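PUM-HD domain-containing protein (Caenorhabditis elegans, PDB 7CGF) is a PUF-family protein whose Pumilio-repeat RNA-binding domain, the part in this chain, binds RNA and probably recognises sites in mRNA 3' untranslated regions. Local coordinates at residues M304-D318 with F342-F356. The protein carries 2 engineered substitutions. Numbering follows the deposited sequence.
Sequences MKDQYANYVVQKMFD and FPHGKHILAKLEKYF. With nucleotides of chain B.
Asn310 and Ile348 face each other where helices 309-318 and 345-351 run nearly parallel, 13° apart with axes 10.7 Å from one another. From CB to its tip, Asn310 turns from protein packing to RNA reading. Its CB rests 3.7 Å from Ile348 CD1, and chi1 of 80° sets the amide between the backbone N and carbonyl carbon, facing the base of U1 of chain B. There OD1 accepts from U1 N3 at 2.8 Å in an almost straight bond (176°), while ND2 donates to U1 O2 at 2.9 Å. ND2 also donates to Asp306 O, lying in the amide plane, which fixes the amide's rotation; an amide suits this place because its donor and acceptor match O2 and N3-H of the uracil. A water joins OD1 to Lys351 NZ. Tyr311 lays one ring face over the guanine of G2 of chain B, a broad flat ring being suited to covering a base.

Farther along, Leu352 fits branched methyls among apolar neighbours: CD2 makes a CH-pi contact over one face of Phe317, 4.2 Å from the centroid, and CD1 meets Met304 CE tip to tip at 3.7 Å. In an aromatic cluster, Phe317 meets Tyr355 and Phe356 obliquely, and the hydroxyl of Tyr355 donates to Asp318 OD1 at 3.0 Å. At the other end, the aliphatic chain of Lys305 spreads across the Phe342 ring, with CG 3.9 Å from its centroid.

The pair closes the C-terminal end of the Pumilio superhelix: helix 266-276 packs against Val312 and Met316, helix 322-332 touches Phe317 and Phe356, and helix 336-339 touches Leu349.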
loop_
_atom_site.group_PDB
_atom_site.type_symbol
_atom_site.label_atom_id
_atom_site.label_comp_id
_atom_site.label_asym_id
_atom_site.label_seq_id
_atom_site.Cartn_x
_atom_site.Cartn_y
_atom_site.Cartn_z
ATOM N N MET A 304 -8.402 26.444 16.509
ATOM C CA MET A 304 -7.516 27.305 15.737
ATOM C C MET A 304 -6.248 27.657 16.503
ATOM O O MET A 304 -5.255 28.048 15.880
ATOM C CB MET A 304 -8.255 28.580 15.323
ATOM C CG MET A 304 -9.327 28.355 14.267
ATOM S SD MET A 304 -10.316 29.825 13.929
ATOM C CE MET A 304 -9.168 30.741 12.907
ATOM N N LYS A 305 -6.261 27.527 17.825
ATOM C CA LYS A 305 -5.094 27.786 18.656
ATOM C C LYS A 305 -4.158 26.588 18.759
ATOM O O LYS A 305 -3.107 26.703 19.397
ATOM C CB LYS A 305 -5.535 28.199 20.063
ATOM C CG LYS A 305 -6.303 29.519 20.124
ATOM C CD LYS A 305 -6.982 29.701 21.475
ATOM C CE LYS A 305 -7.706 31.039 21.544
ATOM N NZ LYS A 305 -8.606 31.140 22.726
ATOM N N ASP A 306 -4.504 25.451 18.151
ATOM C CA ASP A 306 -3.809 24.195 18.392
ATOM C C ASP A 306 -2.952 23.795 17.198
ATOM O O ASP A 306 -3.288 24.065 16.040
ATOM C CB ASP A 306 -4.807 23.071 18.726
ATOM C CG ASP A 306 -4.126 21.729 18.940
ATOM O OD1 ASP A 306 -3.645 21.459 20.066
ATOM O OD2 ASP A 306 -4.083 20.933 17.979
ATOM N N GLN A 307 -1.827 23.143 17.511
ATOM C CA GLN A 307 -0.808 22.817 16.518
ATOM C C GLN A 307 -1.331 21.902 15.411
ATOM O O GLN A 307 -0.853 21.981 14.275
ATOM C CB GLN A 307 0.384 22.163 17.217
ATOM C CG GLN A 307 0.009 20.881 17.958
ATOM C CD GLN A 307 1.185 20.247 18.652
ATOM O OE1 GLN A 307 2.337 20.479 18.275
ATOM N NE2 GLN A 307 0.912 19.451 19.671
ATOM N N TYR A 308 -2.295 21.028 15.718
ATOM C CA TYR A 308 -2.885 20.162 14.697
ATOM C C TYR A 308 -4.271 20.616 14.272
ATOM O O TYR A 308 -4.558 20.662 13.073
ATOM C CB TYR A 308 -2.969 18.710 15.188
ATOM C CG TYR A 308 -1.645 18.172 15.678
ATOM C CD1 TYR A 308 -0.533 18.181 14.849
ATOM C CD2 TYR A 308 -1.518 17.650 16.961
ATOM C CE1 TYR A 308 0.692 17.700 15.298
ATOM C CE2 TYR A 308 -0.294 17.165 17.418
ATOM C CZ TYR A 308 0.790 17.194 16.574
ATOM O OH TYR A 308 2.008 16.713 17.015
ATOM N N ALA A 309 -5.103 21.010 15.233
ATOM C CA ALA A 309 -6.498 21.325 14.934
ATOM C C ALA A 309 -6.647 22.562 14.059
ATOM O O ALA A 309 -7.665 22.693 13.372
ATOM C CB ALA A 309 -7.281 21.475 16.236
ATOM N N ASN A 310 -5.652 23.461 14.024
ATOM C CA ASN A 310 -5.771 24.598 13.118
ATOM C C ASN A 310 -5.855 24.141 11.669
ATOM O O ASN A 310 -6.565 24.755 10.865
ATOM C CB ASN A 310 -4.613 25.599 13.332
ATOM C CG ASN A 310 -3.307 25.179 12.656
ATOM O OD1 ASN A 310 -3.065 25.497 11.488
ATOM N ND2 ASN A 310 -2.447 24.509 13.407
ATOM N N TYR A 311 -5.184 23.039 11.323
ATOM C CA TYR A 311 -5.336 22.500 9.982
ATOM C C TYR A 311 -6.725 21.918 9.772
ATOM O O TYR A 311 -7.250 21.967 8.654
ATOM C CB TYR A 311 -4.285 21.424 9.709
ATOM C CG TYR A 311 -2.872 21.937 9.655
ATOM C CD1 TYR A 311 -2.381 22.562 8.507
ATOM C CD2 TYR A 311 -2.025 21.784 10.741
ATOM C CE1 TYR A 311 -1.069 23.017 8.450
ATOM C CE2 TYR A 311 -0.710 22.239 10.692
ATOM C CZ TYR A 311 -0.246 22.854 9.548
ATOM O OH TYR A 311 1.063 23.293 9.522
ATOM N N VAL A 312 -7.310 21.332 10.815
ATOM C CA VAL A 312 -8.656 20.788 10.674
ATOM C C VAL A 312 -9.642 21.911 10.418
ATOM O O VAL A 312 -10.558 21.776 9.600
ATOM C CB VAL A 312 -9.055 19.967 11.911
ATOM C CG1 VAL A 312 -10.465 19.385 11.727
ATOM C CG2 VAL A 312 -8.030 18.865 12.173
ATOM N N VAL A 313 -9.458 23.050 11.094
ATOM C CA VAL A 313 -10.363 24.181 10.874
ATOM C C VAL A 313 -10.211 24.708 9.454
ATOM O O VAL A 313 -11.201 24.982 8.764
ATOM C CB VAL A 313 -10.122 25.279 11.931
ATOM C CG1 VAL A 313 -10.970 26.528 11.618
ATOM C CG2 VAL A 313 -10.441 24.766 13.315
ATOM N N GLN A 314 -8.971 24.830 8.977
ATOM C CA GLN A 314 -8.759 25.240 7.597
ATOM C C GLN A 314 -9.450 24.287 6.625
ATOM O O GLN A 314 -10.092 24.722 5.664
ATOM C CB GLN A 314 -7.259 25.321 7.310
ATOM C CG GLN A 314 -6.921 25.697 5.881
ATOM C CD GLN A 314 -7.133 27.174 5.620
ATOM O OE1 GLN A 314 -6.906 28.006 6.501
ATOM N NE2 GLN A 314 -7.568 27.512 4.410
ATOM N N LYS A 315 -9.329 22.978 6.857
ATOM C CA LYS A 315 -9.982 22.017 5.973
ATOM C C LYS A 315 -11.502 22.174 5.999
ATOM O O LYS A 315 -12.163 22.029 4.967
ATOM C CB LYS A 315 -9.575 20.600 6.377
ATOM C CG LYS A 315 -10.121 19.494 5.476
ATOM C CD LYS A 315 -9.602 19.582 4.043
ATOM C CE LYS A 315 -8.093 19.381 3.959
ATOM N NZ LYS A 315 -7.693 19.109 2.555
ATOM N N MET A 316 -12.072 22.439 7.172
ATOM C CA MET A 316 -13.509 22.690 7.275
ATOM C C MET A 316 -13.929 23.841 6.374
ATOM O O MET A 316 -14.833 23.695 5.547
ATOM C CB MET A 316 -13.891 23.003 8.716
ATOM C CG MET A 316 -13.613 21.900 9.701
ATOM S SD MET A 316 -14.108 22.432 11.338
ATOM C CE MET A 316 -15.803 22.564 11.034
ATOM N N PHE A 317 -13.275 25.000 6.517
ATOM C CA PHE A 317 -13.605 26.144 5.671
ATOM C C PHE A 317 -13.503 25.789 4.195
ATOM O O PHE A 317 -14.336 26.209 3.386
ATOM C CB PHE A 317 -12.687 27.330 5.986
ATOM C CG PHE A 317 -13.150 28.181 7.136
ATOM C CD1 PHE A 317 -12.869 27.827 8.445
ATOM C CD2 PHE A 317 -13.844 29.366 6.902
ATOM C CE1 PHE A 317 -13.284 28.625 9.517
ATOM C CE2 PHE A 317 -14.265 30.166 7.967
ATOM C CZ PHE A 317 -13.987 29.802 9.270
ATOM N N ASP A 318 -12.495 24.997 3.822
ATOM C CA ASP A 318 -12.298 24.691 2.412
ATOM C C ASP A 318 -13.330 23.710 1.861
ATOM O O ASP A 318 -13.562 23.703 0.648
ATOM C CB ASP A 318 -10.881 24.148 2.191
ATOM C CG ASP A 318 -9.799 25.158 2.563
ATOM O OD1 ASP A 318 -10.104 26.372 2.665
ATOM O OD2 ASP A 318 -8.632 24.740 2.749
ATOM N N PHE A 342 -1.496 34.262 19.010
ATOM C CA PHE A 342 -0.992 32.955 19.347
ATOM C C PHE A 342 0.099 32.530 18.386
ATOM O O PHE A 342 0.267 33.112 17.313
ATOM C CB PHE A 342 -2.127 31.921 19.321
ATOM C CG PHE A 342 -2.885 31.800 20.626
ATOM C CD1 PHE A 342 -3.747 32.811 21.004
ATOM C CD2 PHE A 342 -2.764 30.681 21.455
ATOM C CE1 PHE A 342 -4.458 32.747 22.181
ATOM C CE2 PHE A 342 -3.491 30.607 22.658
ATOM C CZ PHE A 342 -4.341 31.653 23.014
ATOM N N PRO A 343 0.864 31.502 18.767
ATOM C CA PRO A 343 1.753 30.821 17.808
ATOM C C PRO A 343 1.098 30.608 16.452
ATOM O O PRO A 343 0.078 29.921 16.316
ATOM C CB PRO A 343 2.109 29.495 18.520
ATOM C CG PRO A 343 1.733 29.705 19.995
ATOM C CD PRO A 343 1.043 31.026 20.153
ATOM N N HIS A 344 1.635 31.308 15.461
ATOM C CA HIS A 344 1.225 31.219 14.067
ATOM C C HIS A 344 -0.178 31.758 13.820
ATOM O O HIS A 344 -0.655 31.690 12.681
ATOM C CB HIS A 344 1.338 29.783 13.528
ATOM C CG HIS A 344 2.645 29.132 13.870
ATOM N ND1 HIS A 344 2.921 28.617 15.121
ATOM C CD2 HIS A 344 3.761 28.934 13.131
ATOM C CE1 HIS A 344 4.148 28.125 15.134
ATOM N NE2 HIS A 344 4.677 28.302 13.936
ATOM N N GLY A 345 -0.847 32.307 14.837
ATOM C CA GLY A 345 -2.236 32.716 14.684
ATOM C C GLY A 345 -2.439 33.788 13.627
ATOM O O GLY A 345 -3.518 33.889 13.033
ATOM N N LYS A 346 -1.421 34.619 13.390
ATOM C CA LYS A 346 -1.512 35.587 12.303
ATOM C C LYS A 346 -1.518 34.879 10.957
ATOM O O LYS A 346 -2.298 35.230 10.063
ATOM C CB LYS A 346 -0.352 36.580 12.390
ATOM N N HIS A 347 -0.654 33.873 10.803
ATOM C CA HIS A 347 -0.633 33.068 9.588
ATOM C C HIS A 347 -1.914 32.257 9.426
ATOM O O HIS A 347 -2.366 32.035 8.296
ATOM C CB HIS A 347 0.585 32.141 9.610
ATOM C CG HIS A 347 0.828 31.420 8.321
ATOM N ND1 HIS A 347 0.569 31.985 7.089
ATOM C CD2 HIS A 347 1.316 30.182 8.071
ATOM C CE1 HIS A 347 0.882 31.123 6.139
ATOM N NE2 HIS A 347 1.338 30.021 6.707
ATOM N N ILE A 348 -2.514 31.821 10.535
ATOM C CA ILE A 348 -3.688 30.954 10.466
ATOM C C ILE A 348 -4.889 31.730 9.943
ATOM O O ILE A 348 -5.579 31.288 9.016
ATOM C CB ILE A 348 -3.961 30.321 11.844
ATOM C CG1 ILE A 348 -2.876 29.284 12.171
ATOM C CG2 ILE A 348 -5.352 29.705 11.892
ATOM C CD1 ILE A 348 -2.818 28.859 13.645
ATOM N N LEU A 349 -5.145 32.912 10.509
ATOM C CA LEU A 349 -6.207 33.763 9.985
ATOM C C LEU A 349 -5.891 34.280 8.591
ATOM O O LEU A 349 -6.809 34.683 7.869
ATOM C CB LEU A 349 -6.459 34.931 10.938
ATOM C CG LEU A 349 -7.244 34.594 12.206
ATOM C CD1 LEU A 349 -6.950 35.602 13.299
ATOM C CD2 LEU A 349 -8.731 34.554 11.907
ATOM N N ALA A 350 -4.617 34.269 8.196
ATOM C CA ALA A 350 -4.245 34.766 6.876
ATOM C C ALA A 350 -4.707 33.818 5.774
ATOM O O ALA A 350 -5.179 34.264 4.722
ATOM C CB ALA A 350 -2.733 34.988 6.806
ATOM N N LYS A 351 -4.584 32.504 5.992
ATOM C CA LYS A 351 -5.102 31.567 5.005
ATOM C C LYS A 351 -6.621 31.534 4.992
ATOM O O LYS A 351 -7.202 30.978 4.057
ATOM C CB LYS A 351 -4.562 30.158 5.246
ATOM C CG LYS A 351 -3.108 30.098 5.660
ATOM C CD LYS A 351 -2.618 28.677 5.634
ATOM C CE LYS A 351 -2.894 28.027 6.968
ATOM N NZ LYS A 351 -2.595 26.565 6.992
ATOM N N LEU A 352 -7.275 32.113 5.998
ATOM C CA LEU A 352 -8.727 32.226 6.013
ATOM C C LEU A 352 -9.227 33.608 5.613
ATOM O O LEU A 352 -10.440 33.841 5.651
ATOM C CB LEU A 352 -9.277 31.880 7.400
ATOM C CG LEU A 352 -9.031 30.470 7.931
ATOM C CD1 LEU A 352 -9.644 30.340 9.301
ATOM C CD2 LEU A 352 -9.625 29.452 6.982
ATOM N N GLU A 353 -8.329 34.525 5.231
ATOM C CA GLU A 353 -8.737 35.907 4.978
ATOM C C GLU A 353 -9.811 35.983 3.902
ATOM O O GLU A 353 -10.747 36.784 4.008
ATOM C CB GLU A 353 -7.527 36.756 4.585
ATOM N N LYS A 354 -9.702 35.142 2.868
ATOM C CA LYS A 354 -10.677 35.154 1.782
ATOM C C LYS A 354 -12.095 34.930 2.290
ATOM O O LYS A 354 -13.052 35.431 1.690
ATOM C CB LYS A 354 -10.312 34.094 0.741
ATOM C CG LYS A 354 -10.514 32.650 1.208
ATOM C CD LYS A 354 -10.591 31.671 0.036
ATOM C CE LYS A 354 -9.215 31.183 -0.383
ATOM N NZ LYS A 354 -9.100 31.032 -1.863
ATOM N N TYR A 355 -12.253 34.194 3.387
ATOM C CA TYR A 355 -13.569 33.916 3.942
ATOM C C TYR A 355 -14.057 35.004 4.879
ATOM O O TYR A 355 -15.272 35.136 5.070
ATOM C CB TYR A 355 -13.563 32.577 4.693
ATOM C CG TYR A 355 -13.160 31.418 3.821
ATOM C CD1 TYR A 355 -13.924 31.060 2.717
ATOM C CD2 TYR A 355 -12.017 30.676 4.097
ATOM C CE1 TYR A 355 -13.557 30.006 1.906
ATOM C CE2 TYR A 355 -11.642 29.613 3.290
ATOM C CZ TYR A 355 -12.421 29.284 2.197
ATOM O OH TYR A 355 -12.066 28.236 1.384
ATOM N N PHE A 356 -13.151 35.785 5.459
ATOM C CA PHE A 356 -13.521 36.787 6.446
ATOM C C PHE A 356 -13.603 38.194 5.867
ATOM O O PHE A 356 -13.709 39.158 6.628
ATOM C CB PHE A 356 -12.547 36.742 7.624
ATOM C CG PHE A 356 -12.847 35.638 8.596
ATOM C CD1 PHE A 356 -13.790 35.819 9.592
ATOM C CD2 PHE A 356 -12.216 34.409 8.489
ATOM C CE1 PHE A 356 -14.088 34.808 10.487
ATOM C CE2 PHE A 356 -12.508 33.391 9.378
ATOM C CZ PHE A 356 -13.447 33.591 10.378
ATOM P P U B 1 5.073 28.048 9.130
ATOM O OP1 U B 1 4.602 28.714 10.376
ATOM O OP2 U B 1 4.329 28.312 7.862
ATOM O "O5'" U B 1 5.192 26.470 9.389
ATOM C "C5'" U B 1 6.014 25.953 10.431
ATOM C "C4'" U B 1 5.208 25.231 11.485
ATOM O "O4'" U B 1 4.126 26.087 11.945
ATOM C "C3'" U B 1 4.510 23.952 11.038
ATOM O "O3'" U B 1 5.371 22.823 11.034
ATOM C "C2'" U B 1 3.350 23.843 12.021
ATOM O "O2'" U B 1 3.765 23.330 13.277
ATOM C "C1'" U B 1 2.976 25.314 12.214
ATOM N N1 U B 1 1.906 25.716 11.278
ATOM C C2 U B 1 0.604 25.464 11.673
ATOM O O2 U B 1 0.317 24.961 12.744
ATOM N N3 U B 1 -0.342 25.831 10.757
ATOM C C4 U B 1 -0.125 26.398 9.528
ATOM O O4 U B 1 -1.087 26.664 8.830
ATOM C C5 U B 1 1.246 26.617 9.178
ATOM C C6 U B 1 2.186 26.269 10.053
ATOM P P G B 2 5.319 21.731 9.853
ATOM O OP1 G B 2 6.656 21.095 9.825
ATOM O OP2 G B 2 4.763 22.246 8.591
ATOM O "O5'" G B 2 4.329 20.611 10.420
ATOM C "C5'" G B 2 4.448 20.151 11.755
ATOM C "C4'" G B 2 3.481 19.026 12.022
ATOM O "O4'" G B 2 2.123 19.520 11.910
ATOM C "C3'" G B 2 3.537 17.873 11.035
ATOM O "O3'" G B 2 4.596 16.984 11.333
ATOM C "C2'" G B 2 2.137 17.264 11.159
ATOM O "O2'" G B 2 2.023 16.463 12.325
ATOM C "C1'" G B 2 1.284 18.516 11.370
ATOM N N9 G B 2 0.689 18.994 10.108
ATOM C C8 G B 2 1.260 19.708 9.078
ATOM N N7 G B 2 0.438 19.948 8.090
ATOM C C5 G B 2 -0.756 19.350 8.485
ATOM C C6 G B 2 -2.016 19.272 7.837
ATOM O O6 G B 2 -2.363 19.729 6.744
ATOM N N1 G B 2 -2.946 18.572 8.614
ATOM C C2 G B 2 -2.689 18.037 9.846
ATOM N N2 G B 2 -3.714 17.388 10.423
ATOM N N3 G B 2 -1.508 18.086 10.457
ATOM C C4 G B 2 -0.609 18.765 9.720
HETATM O O HOH W 1 -4.423 26.135 9.034
#